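Long-range contacts in putative transcriptional regulator protein (Vibrio parahaemolyticus, PDB 3ER6), which probably acts as a DNA-binding transcription factor of the AraC type, of which this chain is the DJ-1/PfpI-like domain rather than the DNA-binding part: residues N8-A13 against Q70-T75; L14-R19 against G81-P86; M44-T49 against P65-Q70; T75-I80 against K110-D115; T116-V121 against L165-Y170. The protein carries 1 engineered substitution. All blocks are in the same frame, centred on the assembly; numbering follows the deposited sequence.

Contact 1: residues N8-A13 against Q70-T75; sequences NLRVVA and QSFDFT
F72 lays its ring against V12 and the aliphatic part of R10, where the loop leading into strand 77-80 runs beside strand 9-14 in the parallel part of the DJ-1/PfpI alpha/beta sheet. The methyl CG2 of V12 sits over one face of the F72 ring, 3.8 Å from the centroid, a CH-pi contact. R10 adds its methylene carbon: CD comes to 3.8 Å from F72 CD1, approaching obliquely. The guanidinium plane is 62° from the ring, yet F72 CE1 lies over one of its faces. H46 of strand 43-48 also meets the F72 ring.

D73 takes part through its backbone. Its N donates to a water at 2.9 Å, and R10 NH1 reaches the same water by a weak bond.

At F74 the direct polar grip follows: R10 NH1 donates to the carbonyl F74 O over 3.0 Å. The acceptor lies in the guanidinium plane, whereas the donor stands above the carbonyl plane. R10 runs extended from CB to CD and then bends at chi3 (-72°), which turns the guanidinium toward this carbonyl. The F74 ring presents its edge to NH1.

T75 closes the segment with its hydroxyl against the R10 carbonyl. Its OG1 also faces I77 O, so one proton has two possible acceptors and its direction is not settled. With OG1 anti to the backbone N (chi1 -173°), the oxygen lies 2.9 Å from R10 O and 3.5 Å from V12 CG2.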
# COMPACT_ATOMS: atom_id res chain seq x y z
N ASN A 8 -2.99 14.28 -21.87
CA ASN A 8 -1.99 13.88 -20.87
C ASN A 8 -2.49 14.26 -19.48
O ASN A 8 -3.29 15.20 -19.35
CB ASN A 8 -0.60 14.47 -21.17
CG ASN A 8 0.32 13.47 -21.91
OD1 ASN A 8 0.20 13.30 -23.12
ND2 ASN A 8 1.27 12.83 -21.17
N LEU A 9 -2.10 13.47 -18.47
CA LEU A 9 -2.48 13.74 -17.08
C LEU A 9 -1.25 13.45 -16.27
O LEU A 9 -0.52 12.49 -16.53
CB LEU A 9 -3.60 12.81 -16.61
CG LEU A 9 -4.96 13.05 -17.25
CD1 LEU A 9 -5.96 12.01 -16.70
CD2 LEU A 9 -5.44 14.48 -17.00
N ARG A 10 -0.99 14.31 -15.31
CA ARG A 10 0.17 14.16 -14.45
C ARG A 10 -0.24 13.99 -12.99
O ARG A 10 -1.03 14.78 -12.48
CB ARG A 10 1.05 15.39 -14.55
CG ARG A 10 2.24 15.31 -13.58
CD ARG A 10 3.12 16.58 -13.73
NE ARG A 10 3.85 16.55 -15.01
CZ ARG A 10 4.29 17.63 -15.66
NH1 ARG A 10 4.09 18.85 -15.15
NH2 ARG A 10 4.96 17.50 -16.83
N VAL A 11 0.33 12.98 -12.34
CA VAL A 11 0.17 12.86 -10.89
C VAL A 11 1.54 13.02 -10.25
O VAL A 11 2.51 12.37 -10.69
CB VAL A 11 -0.40 11.47 -10.48
CG1 VAL A 11 -0.54 11.40 -8.91
CG2 VAL A 11 -1.79 11.22 -11.21
N VAL A 12 1.66 13.93 -9.29
CA VAL A 12 2.91 14.00 -8.49
C VAL A 12 2.53 13.50 -7.08
O VAL A 12 1.48 13.89 -6.51
CB VAL A 12 3.50 15.45 -8.45
CG1 VAL A 12 4.75 15.49 -7.55
CG2 VAL A 12 3.83 15.94 -9.92
N ALA A 13 3.31 12.56 -6.56
CA ALA A 13 3.02 11.98 -5.24
C ALA A 13 4.19 12.27 -4.29
O ALA A 13 5.28 11.71 -4.42
CB ALA A 13 2.81 10.45 -5.37
N GLN A 70 10.72 20.28 -7.16
CA GLN A 70 10.92 21.62 -7.74
C GLN A 70 10.78 21.62 -9.27
O GLN A 70 10.50 22.65 -9.86
CB GLN A 70 12.29 22.26 -7.35
CG GLN A 70 12.52 22.60 -5.91
CD GLN A 70 13.12 21.46 -5.12
OE1 GLN A 70 13.00 20.29 -5.53
NE2 GLN A 70 13.72 21.77 -3.93
N SER A 71 10.91 20.47 -9.94
CA SER A 71 10.71 20.45 -11.40
C SER A 71 9.25 20.54 -11.84
O SER A 71 8.97 20.60 -13.03
CB SER A 71 11.32 19.18 -12.01
OG SER A 71 12.69 19.09 -11.70
N PHE A 72 8.31 20.52 -10.90
CA PHE A 72 6.90 20.51 -11.25
C PHE A 72 6.25 21.85 -10.95
O PHE A 72 6.06 22.20 -9.81
CB PHE A 72 6.16 19.33 -10.56
CG PHE A 72 6.73 17.98 -10.95
CD1 PHE A 72 6.46 17.43 -12.18
CD2 PHE A 72 7.56 17.28 -10.09
CE1 PHE A 72 7.03 16.22 -12.58
CE2 PHE A 72 8.11 16.07 -10.45
CZ PHE A 72 7.87 15.52 -11.69
N ASP A 73 5.98 22.66 -11.98
CA ASP A 73 5.22 23.90 -11.80
C ASP A 73 3.75 23.68 -11.88
O ASP A 73 2.98 24.49 -11.37
CB ASP A 73 5.54 24.91 -12.91
CG ASP A 73 6.84 25.58 -12.71
OD1 ASP A 73 7.33 25.62 -11.53
OD2 ASP A 73 7.38 26.07 -13.75
N PHE A 74 3.37 22.59 -12.56
CA PHE A 74 1.97 22.23 -12.82
C PHE A 74 1.76 20.74 -12.53
O PHE A 74 2.67 19.96 -12.74
CB PHE A 74 1.61 22.52 -14.31
CG PHE A 74 0.44 21.69 -14.85
CD1 PHE A 74 -0.86 22.20 -14.86
CD2 PHE A 74 0.66 20.40 -15.33
CE1 PHE A 74 -1.94 21.43 -15.33
CE2 PHE A 74 -0.39 19.64 -15.82
CZ PHE A 74 -1.70 20.16 -15.83
N THR A 75 0.58 20.35 -12.07
CA THR A 75 0.18 18.93 -12.07
C THR A 75 -1.35 18.89 -11.97
O THR A 75 -1.95 19.79 -11.41
CB THR A 75 0.81 18.13 -10.86
OG1 THR A 75 0.54 16.72 -10.98
CG2 THR A 75 0.28 18.65 -9.46
O HOH W 1 5.76 21.53 -14.62

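Contact 2: residues L14-R19 against G81-P86; sequences LAPTGR and GSIGDP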
# COMPACT_ATOMS: atom_id res chain seq x y z
N LEU A 14 3.96 13.17 -3.35
CA LEU A 14 4.93 13.49 -2.34
C LEU A 14 4.85 12.49 -1.19
O LEU A 14 3.79 12.37 -0.53
CB LEU A 14 4.64 14.89 -1.80
CG LEU A 14 5.49 15.37 -0.63
CD1 LEU A 14 7.00 15.58 -1.10
CD2 LEU A 14 4.87 16.63 -0.10
N ALA A 15 5.98 11.80 -0.94
CA ALA A 15 6.09 10.79 0.13
C ALA A 15 7.00 11.37 1.19
O ALA A 15 8.22 11.41 1.03
CB ALA A 15 6.66 9.43 -0.47
N PRO A 16 6.41 11.94 2.24
CA PRO A 16 7.24 12.60 3.21
C PRO A 16 8.18 11.71 4.06
O PRO A 16 9.16 12.21 4.55
CB PRO A 16 6.23 13.31 4.11
CG PRO A 16 5.09 13.68 3.12
CD PRO A 16 4.99 12.34 2.31
N THR A 17 7.87 10.43 4.25
CA THR A 17 8.69 9.57 5.11
C THR A 17 8.68 8.11 4.69
O THR A 17 7.61 7.55 4.39
CB THR A 17 8.27 9.68 6.63
OG1 THR A 17 9.01 8.73 7.42
CG2 THR A 17 6.84 9.40 6.83
N GLY A 18 9.85 7.45 4.72
CA GLY A 18 9.91 6.04 4.42
C GLY A 18 9.32 5.17 5.54
O GLY A 18 9.12 3.99 5.36
N ARG A 19 9.00 5.75 6.67
CA ARG A 19 8.30 4.99 7.71
C ARG A 19 6.88 4.60 7.29
O ARG A 19 6.36 3.55 7.71
CB ARG A 19 8.25 5.82 9.01
CG ARG A 19 9.65 6.22 9.62
CD ARG A 19 10.49 4.99 10.10
NE ARG A 19 11.21 4.39 8.96
CZ ARG A 19 11.78 3.18 8.99
NH1 ARG A 19 12.37 2.71 7.92
NH2 ARG A 19 11.73 2.44 10.09
N GLY A 81 1.35 12.18 0.89
CA GLY A 81 1.28 10.98 1.76
C GLY A 81 1.45 11.23 3.27
O GLY A 81 1.55 12.38 3.73
N SER A 82 1.54 10.13 4.03
CA SER A 82 1.77 10.13 5.46
C SER A 82 2.99 10.92 5.90
O SER A 82 4.06 10.91 5.25
CB SER A 82 1.91 8.68 5.97
OG SER A 82 1.93 8.69 7.38
N ILE A 83 2.85 11.61 7.03
CA ILE A 83 4.00 12.23 7.65
C ILE A 83 4.41 11.49 8.90
O ILE A 83 5.25 11.98 9.66
CB ILE A 83 3.82 13.79 7.89
CG1 ILE A 83 2.62 14.11 8.82
CG2 ILE A 83 3.68 14.55 6.55
CD1 ILE A 83 2.63 15.65 9.32
N GLY A 84 3.80 10.33 9.12
CA GLY A 84 3.99 9.59 10.39
C GLY A 84 3.40 10.38 11.56
O GLY A 84 2.33 10.94 11.44
N ASP A 85 4.11 10.46 12.66
CA ASP A 85 3.62 11.18 13.81
C ASP A 85 3.84 12.66 13.61
O ASP A 85 4.98 13.14 13.60
CB ASP A 85 4.35 10.72 15.07
CG ASP A 85 3.86 11.44 16.34
OD1 ASP A 85 3.02 12.37 16.33
OD2 ASP A 85 4.38 11.04 17.39
N PRO A 86 2.73 13.39 13.49
CA PRO A 86 2.83 14.83 13.16
C PRO A 86 3.60 15.60 14.23
O PRO A 86 4.21 16.63 13.94
CB PRO A 86 1.37 15.29 13.06
CG PRO A 86 0.59 13.98 12.73
CD PRO A 86 1.35 12.89 13.50
O HOH W 2 5.24 9.33 3.38
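This is a contact between two loops, L14-R19 and G81-P86, that leave the neighbouring parallel strands 9-14 and 77-80 at the C-terminal edge of the sheet, where DJ-1-like folds usually place their pocket. The strand ladder reaches as far as G81, whose N donates to L14 O over 2.8 Å. Beyond it the chains are joined by a water, which accepts from T17 N at 3.0 Å; its protons must be shared among several acceptors, S82 O at 2.7 Å among them.

Carbon atoms gather round that same carbonyl. P16 CD approaches S82 O to 3.4 Å, and the methyl T17 CG2 comes to 3.5 Å. T17 has OG1 anti to its backbone N (chi1 175°), which lets OG1 take R19 N in an ST turn while CG2 faces S82 O. P16 also presses CB on I83 CG2 at 3.7 Å. A second ST turn, G84 N to S82 OG, braces 81-86, where S82 OG is held further by D115 and I83 N is bonded to T116 OG1. One backbone bond and one water thus supply the polar links between the loops, and the rest is carbon contacts, most of them round S82 O.

Contact 3: residues M44-T49 against P65-Q70; sequences MTHVVT and PTAQWQ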
# COMPACT_ATOMS: atom_id res chain seq x y z
N MET A 44 1.01 10.07 -16.55
CA MET A 44 2.36 10.06 -16.00
C MET A 44 2.36 10.33 -14.51
O MET A 44 1.73 11.29 -14.04
CB MET A 44 3.35 10.98 -16.73
CG MET A 44 2.80 12.14 -17.56
SD MET A 44 4.05 12.86 -18.74
CE MET A 44 5.02 11.35 -18.97
N THR A 45 3.03 9.47 -13.77
CA THR A 45 3.12 9.66 -12.31
C THR A 45 4.57 9.81 -11.83
O THR A 45 5.51 9.30 -12.48
CB THR A 45 2.43 8.50 -11.53
OG1 THR A 45 3.24 7.33 -11.64
CG2 THR A 45 1.02 8.18 -12.13
N HIS A 46 4.77 10.52 -10.72
CA HIS A 46 6.12 10.75 -10.20
C HIS A 46 6.10 10.73 -8.70
O HIS A 46 5.35 11.50 -8.11
CB HIS A 46 6.70 12.13 -10.66
CG HIS A 46 6.53 12.39 -12.13
ND1 HIS A 46 7.53 12.13 -13.04
CD2 HIS A 46 5.48 12.87 -12.84
CE1 HIS A 46 7.11 12.44 -14.25
NE2 HIS A 46 5.87 12.91 -14.16
N VAL A 47 6.89 9.86 -8.08
CA VAL A 47 7.16 9.99 -6.65
C VAL A 47 8.26 11.02 -6.40
O VAL A 47 9.33 10.97 -7.03
CB VAL A 47 7.52 8.61 -6.03
CG1 VAL A 47 8.02 8.77 -4.61
CG2 VAL A 47 6.27 7.65 -6.11
N VAL A 48 8.01 11.92 -5.48
CA VAL A 48 9.01 12.91 -5.01
C VAL A 48 9.12 12.90 -3.49
O VAL A 48 8.17 12.51 -2.79
CB VAL A 48 8.70 14.37 -5.48
CG1 VAL A 48 8.80 14.43 -7.01
CG2 VAL A 48 7.33 14.84 -4.94
N THR A 49 10.29 13.27 -2.98
CA THR A 49 10.51 13.27 -1.55
C THR A 49 10.87 14.69 -1.13
O THR A 49 11.35 15.50 -1.93
CB THR A 49 11.61 12.28 -1.13
OG1 THR A 49 12.88 12.78 -1.58
CG2 THR A 49 11.31 10.79 -1.68
N PRO A 65 14.03 8.17 -5.95
CA PRO A 65 13.18 8.82 -7.00
C PRO A 65 13.97 9.25 -8.22
O PRO A 65 15.20 9.29 -8.20
CB PRO A 65 12.63 10.10 -6.30
CG PRO A 65 13.66 10.43 -5.21
CD PRO A 65 14.22 9.04 -4.76
N THR A 66 13.26 9.64 -9.29
CA THR A 66 13.95 10.12 -10.45
C THR A 66 13.39 11.47 -10.92
O THR A 66 13.59 11.88 -12.07
CB THR A 66 13.94 9.07 -11.59
OG1 THR A 66 12.58 8.74 -11.90
CG2 THR A 66 14.74 7.78 -11.18
N ALA A 67 12.76 12.20 -10.01
CA ALA A 67 12.38 13.58 -10.28
C ALA A 67 12.47 14.33 -8.97
O ALA A 67 12.33 13.72 -7.90
CB ALA A 67 10.97 13.61 -10.86
N GLN A 68 12.72 15.64 -9.06
CA GLN A 68 12.69 16.57 -7.90
C GLN A 68 11.34 17.32 -7.87
O GLN A 68 10.80 17.66 -8.92
CB GLN A 68 13.86 17.57 -8.01
CG GLN A 68 15.23 16.88 -7.92
CD GLN A 68 16.39 17.86 -7.73
OE1 GLN A 68 16.38 18.91 -8.35
NE2 GLN A 68 17.39 17.51 -6.88
N TRP A 69 10.80 17.55 -6.67
CA TRP A 69 9.51 18.25 -6.57
C TRP A 69 9.55 19.64 -7.22
O TRP A 69 8.55 20.08 -7.81
CB TRP A 69 9.00 18.31 -5.13
CG TRP A 69 9.83 19.08 -4.10
CD1 TRP A 69 10.75 18.57 -3.22
CD2 TRP A 69 9.80 20.50 -3.85
NE1 TRP A 69 11.28 19.56 -2.45
CE2 TRP A 69 10.71 20.75 -2.80
CE3 TRP A 69 9.07 21.57 -4.40
CZ2 TRP A 69 10.91 22.05 -2.27
CZ3 TRP A 69 9.28 22.85 -3.89
CH2 TRP A 69 10.21 23.09 -2.87
N GLN A 70 10.72 20.28 -7.16
CA GLN A 70 10.92 21.62 -7.74
C GLN A 70 10.78 21.62 -9.27
O GLN A 70 10.50 22.65 -9.86
CB GLN A 70 12.29 22.26 -7.35
CG GLN A 70 12.52 22.60 -5.91
CD GLN A 70 13.12 21.46 -5.12
OE1 GLN A 70 13.00 20.29 -5.53
NE2 GLN A 70 13.72 21.77 -3.93
O HOH W 3 10.35 9.61 -9.10
O HOH W 4 12.17 13.85 -5.09
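V48 and W69 meet at about a right angle, and their torsions decide which atoms touch. V48 has chi1 -64°, with CG1 anti to its carbonyl carbon; this methyl lies against the loop backbone, 3.7 Å from W69 N and equally near A67 O. Its other methyl, CG2, faces W69 CB at 3.9 Å. W69 holds CG in the crowded position between backbone N and carbonyl carbon (chi1 63°), which places the indole edge beside T49 O. That oxygen lies near the ring plane, 3.4 Å from W69 CD1, while NE1 is bonded to P50 O. The amide of Q70 covers one indole face.

Earlier in both segments, P65 CB rests 3.5 Å from V47 O, and A67 CB approaches the H46 ring obliquely. No direct hydrogen bond joins the segments. Two waters bridge them instead: one donates to A67 O at 2.8 Å and accepts from T49 N, the other lies between V47 O and T66 N.

T66 OG1 and the V47 backbone also bond to the second subunit, T66 to its G60. Within the chain this is a loop packed along strand 43-48, outermost within the chain in the DJ-1/PfpI-type alpha/beta sheet, on its way back from the hairpin 55-57/61-64.

Contact 4: residues T75-I80 against K110-D115; sequences TNILII and KIVAID
The carbonyl oxygen of V112 is gripped twice from the neighbouring strand: I80 N donates to it over 2.8 Å, and I79 CA approaches to 3.2 Å in a CA-H...O contact. The same pattern runs the length of the pairing. L78 gives its N to K110 O and takes V112 N on its own O, each at 2.8 Å, and the ladder continues from K110 N on N76 O to I114 N on I80 O. Strands 77-80 and 110-114 are therefore parallel and in register, I77 beside K110 and I80 beside A113, with their directions 19° apart. Joined through helices 86-89 and 95-106, they form a beta-alpha-beta crossover.

Side chains knit the two faces. On one, I77 CG2 touches V112 CG2 at 3.7 Å; I77 puts this methyl anti to its backbone N, beside the carbonyl carbon, on the side of V112. I79 CG2 meets I114 CD1 at 4.1 Å. On the other face I80 CD1 reaches back to I111 CG2 at 3.8 Å, and I111 CD1 lies near L78 CB. Most of the ladder is thus lined by buried aliphatic carbon, apart from K110 at one end.

The pair lies in the middle of the sheet, between strands 9-14 and 163-166. Helices 22-37 and 173-184 cover the face of I77, I79 and V112, where K110 NZ bonds to Y164 OH and forms a salt bridge with E182; helix 95-106 covers L78 and I111.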
# COMPACT_ATOMS: atom_id res chain seq x y z
N THR A 75 0.58 20.35 -12.07
CA THR A 75 0.18 18.93 -12.07
C THR A 75 -1.35 18.89 -11.97
O THR A 75 -1.95 19.79 -11.41
CB THR A 75 0.81 18.13 -10.86
OG1 THR A 75 0.54 16.72 -10.98
CG2 THR A 75 0.28 18.65 -9.46
N ASN A 76 -1.97 17.84 -12.49
CA ASN A 76 -3.41 17.69 -12.41
C ASN A 76 -3.77 17.28 -10.99
O ASN A 76 -4.74 17.79 -10.42
CB ASN A 76 -3.90 16.64 -13.41
CG ASN A 76 -3.58 17.01 -14.85
OD1 ASN A 76 -2.59 16.56 -15.43
ND2 ASN A 76 -4.43 17.85 -15.43
N ILE A 77 -3.00 16.29 -10.48
CA ILE A 77 -3.22 15.77 -9.11
C ILE A 77 -1.91 15.83 -8.32
O ILE A 77 -0.84 15.50 -8.86
CB ILE A 77 -3.69 14.32 -9.12
CG1 ILE A 77 -5.01 14.17 -9.92
CG2 ILE A 77 -3.86 13.81 -7.69
CD1 ILE A 77 -5.20 12.67 -10.43
N LEU A 78 -2.00 16.27 -7.05
CA LEU A 78 -0.88 16.13 -6.11
C LEU A 78 -1.36 15.22 -4.99
O LEU A 78 -2.39 15.50 -4.38
CB LEU A 78 -0.41 17.50 -5.56
CG LEU A 78 0.59 17.45 -4.37
CD1 LEU A 78 2.02 16.99 -4.78
CD2 LEU A 78 0.71 18.79 -3.57
N ILE A 79 -0.63 14.13 -4.70
CA ILE A 79 -0.92 13.33 -3.51
C ILE A 79 0.09 13.66 -2.41
O ILE A 79 1.30 13.70 -2.66
CB ILE A 79 -0.87 11.81 -3.81
CG1 ILE A 79 -1.76 11.54 -5.02
CG2 ILE A 79 -1.29 10.95 -2.55
CD1 ILE A 79 -1.71 10.13 -5.47
N ILE A 80 -0.41 13.94 -1.23
CA ILE A 80 0.45 14.17 -0.11
C ILE A 80 0.28 12.98 0.80
O ILE A 80 -0.80 12.75 1.40
CB ILE A 80 0.07 15.45 0.64
CG1 ILE A 80 0.14 16.68 -0.31
CG2 ILE A 80 0.88 15.60 1.92
CD1 ILE A 80 -0.53 17.92 0.37
N LYS A 110 -5.78 19.24 -8.26
CA LYS A 110 -6.46 18.48 -7.21
C LYS A 110 -5.44 18.10 -6.13
O LYS A 110 -4.32 17.71 -6.48
CB LYS A 110 -7.15 17.22 -7.74
CG LYS A 110 -8.29 17.51 -8.71
CD LYS A 110 -8.84 16.18 -9.27
CE LYS A 110 -9.93 16.42 -10.28
NZ LYS A 110 -10.93 17.33 -9.68
N ILE A 111 -5.80 18.26 -4.85
CA ILE A 111 -4.90 17.95 -3.73
C ILE A 111 -5.50 16.78 -2.96
O ILE A 111 -6.60 16.86 -2.35
CB ILE A 111 -4.69 19.15 -2.75
CG1 ILE A 111 -4.42 20.48 -3.48
CG2 ILE A 111 -3.62 18.85 -1.66
CD1 ILE A 111 -3.08 20.49 -4.36
N VAL A 112 -4.78 15.66 -2.94
CA VAL A 112 -5.31 14.45 -2.31
C VAL A 112 -4.40 14.16 -1.13
O VAL A 112 -3.19 13.96 -1.32
CB VAL A 112 -5.24 13.22 -3.29
CG1 VAL A 112 -5.82 11.97 -2.57
CG2 VAL A 112 -5.99 13.48 -4.65
N ALA A 113 -4.94 14.16 0.08
CA ALA A 113 -4.14 14.02 1.28
C ALA A 113 -4.61 12.75 1.96
O ALA A 113 -5.82 12.58 2.17
CB ALA A 113 -4.33 15.23 2.24
N ILE A 114 -3.66 11.85 2.27
CA ILE A 114 -3.97 10.53 2.82
C ILE A 114 -3.26 10.34 4.15
O ILE A 114 -2.10 10.80 4.29
CB ILE A 114 -3.58 9.39 1.75
CG1 ILE A 114 -2.09 9.35 1.45
CG2 ILE A 114 -4.30 9.67 0.39
CD1 ILE A 114 -1.68 8.18 0.49
N ASP A 115 -3.94 9.71 5.14
CA ASP A 115 -3.34 9.42 6.40
C ASP A 115 -2.94 10.79 6.99
O ASP A 115 -3.65 11.78 6.77
CB ASP A 115 -2.12 8.48 6.24
CG ASP A 115 -1.62 7.87 7.60
OD1 ASP A 115 -2.24 8.03 8.68
OD2 ASP A 115 -0.59 7.19 7.58

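Contact 5: residues T116-V121 against L165-Y170; sequences TGIFVV and LSSGPY
I118 and L165 carry most of this contact, with V121 beside them: helix 117-124 of the DJ-1/PfpI alpha/beta fold packs here on strand 163-166, next to its own preceding strand 110-114. In relatives of the DJ-1 clan the sharp turn between that strand and helix is the nucleophile elbow; the corresponding turn here probably carries D115, whose positive phi (60°) is consistent with such an elbow.

I118 points from the helix at the strand and spreads its branches. CG1 rests on L165 CD2 at 4.1 Å, and CG2 faces the other methyl, L165 CD1, at the same separation. The chain then extends along chi2 (158°), which takes CD1 past the leucine to the backbone beyond: this methyl lies 3.8 Å from S166 C and from S167 N, covering the peptide bond between them. The two side chains are skewed against each other rather than aligned, and no hydrogen bond crosses the contact.

L165 answers with CG anti to its carbonyl carbon (chi1 -52°), an orientation that carries CD2 against both I118 CG1 and V121, with CD1 on I118 CG2. The side chains of I118, V121 and L165 all touch A113 as well, so the central strand 110-114 completes the hydrophobic cluster. F142 of helix 136-145 and M134 lie against I118.

Farther on, the loop turns through a cis peptide before P169, and Y170 OH bonds to E29 of the second subunit. One turn along from I118, V121 and L165 run past each other in opposite directions, and V121 CG2 meets L165 CD2 at 3.5 Å.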
# COMPACT_ATOMS: atom_id res chain seq x y z
N THR A 116 -1.83 10.85 7.72
CA THR A 116 -1.41 12.15 8.35
C THR A 116 -0.99 13.27 7.34
O THR A 116 -0.77 14.41 7.74
CB THR A 116 -0.34 11.96 9.45
OG1 THR A 116 0.81 11.30 8.93
CG2 THR A 116 -0.92 11.11 10.59
N GLY A 117 -0.88 12.96 6.06
CA GLY A 117 -0.86 14.01 5.00
C GLY A 117 -2.01 14.99 5.21
O GLY A 117 -1.93 16.19 4.80
N ILE A 118 -3.09 14.53 5.86
CA ILE A 118 -4.20 15.46 6.18
C ILE A 118 -3.74 16.64 7.10
O ILE A 118 -4.21 17.78 6.92
CB ILE A 118 -5.48 14.72 6.72
CG1 ILE A 118 -6.05 13.82 5.62
CG2 ILE A 118 -6.56 15.78 7.22
CD1 ILE A 118 -6.92 12.71 6.13
N PHE A 119 -2.80 16.38 8.00
CA PHE A 119 -2.28 17.41 8.88
C PHE A 119 -1.56 18.49 8.03
O PHE A 119 -1.56 19.68 8.40
CB PHE A 119 -1.27 16.83 9.91
CG PHE A 119 -1.92 16.11 11.06
CD1 PHE A 119 -2.60 14.90 10.86
CD2 PHE A 119 -1.83 16.63 12.36
CE1 PHE A 119 -3.18 14.23 11.94
CE2 PHE A 119 -2.43 15.97 13.43
CZ PHE A 119 -3.09 14.77 13.22
N VAL A 120 -0.91 18.07 6.94
CA VAL A 120 -0.25 19.01 6.03
C VAL A 120 -1.26 19.96 5.35
O VAL A 120 -1.09 21.21 5.34
CB VAL A 120 0.59 18.28 4.94
CG1 VAL A 120 1.30 19.30 4.03
CG2 VAL A 120 1.62 17.32 5.59
N VAL A 121 -2.32 19.39 4.79
CA VAL A 121 -3.33 20.28 4.15
C VAL A 121 -4.05 21.16 5.25
O VAL A 121 -4.37 22.32 4.97
CB VAL A 121 -4.37 19.51 3.28
CG1 VAL A 121 -3.66 18.77 2.16
CG2 VAL A 121 -5.16 18.56 4.11
N LEU A 165 -9.67 14.34 1.03
CA LEU A 165 -9.09 13.80 2.21
C LEU A 165 -9.51 12.33 2.41
O LEU A 165 -10.71 11.98 2.34
CB LEU A 165 -9.56 14.57 3.48
CG LEU A 165 -9.43 16.11 3.54
CD1 LEU A 165 -9.92 16.60 4.93
CD2 LEU A 165 -7.97 16.57 3.28
N SER A 166 -8.52 11.48 2.71
CA SER A 166 -8.82 10.07 2.97
C SER A 166 -7.98 9.60 4.21
O SER A 166 -6.76 9.48 4.13
CB SER A 166 -8.54 9.21 1.72
OG SER A 166 -8.71 7.82 2.08
N SER A 167 -8.64 9.40 5.36
CA SER A 167 -7.98 8.99 6.63
C SER A 167 -7.08 7.75 6.49
O SER A 167 -5.96 7.73 6.97
CB SER A 167 -9.03 8.67 7.71
OG SER A 167 -9.68 9.86 8.07
N GLY A 168 -7.60 6.72 5.85
CA GLY A 168 -6.91 5.46 5.78
C GLY A 168 -6.75 4.86 7.18
O GLY A 168 -7.70 4.89 8.00
N PRO A 169 -5.54 4.36 7.51
CA PRO A 169 -4.26 4.67 6.81
C PRO A 169 -4.01 3.93 5.47
O PRO A 169 -3.20 4.44 4.66
CB PRO A 169 -3.19 4.29 7.87
CG PRO A 169 -3.94 3.20 8.74
CD PRO A 169 -5.33 3.76 8.84
N TYR A 170 -4.63 2.77 5.24
CA TYR A 170 -4.30 1.98 4.03
C TYR A 170 -5.40 1.83 2.99
O TYR A 170 -5.12 1.41 1.84
CB TYR A 170 -3.73 0.57 4.36
CG TYR A 170 -2.47 0.78 5.13
CD1 TYR A 170 -1.34 1.28 4.50
CD2 TYR A 170 -2.45 0.61 6.53
CE1 TYR A 170 -0.17 1.53 5.24
CE2 TYR A 170 -1.29 0.88 7.28
CZ TYR A 170 -0.16 1.34 6.60
OH TYR A 170 1.00 1.64 7.28

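From the N terminus, strand 9-14 enters contact 1 and its following loop contact 2; their partners 70-75 and 81-86 come in the same order, so the long loops they close cross. Contact 3 closes a short loop that lies within both, tying strand 43-48, outermost within the chain, to the returning chain. Contact 4 opens at T75, shared with contact 1, crosses contact 2 and joins the two central strands. Contact 5 follows in series, fixing the next helix to strand 163-166. Backbone bonds link contact 1 to contact 3 on one side and contact 4 on the other, while T116 links contact 5 to the loop of contact 2. Contacts 3 and 5 reach the second subunit.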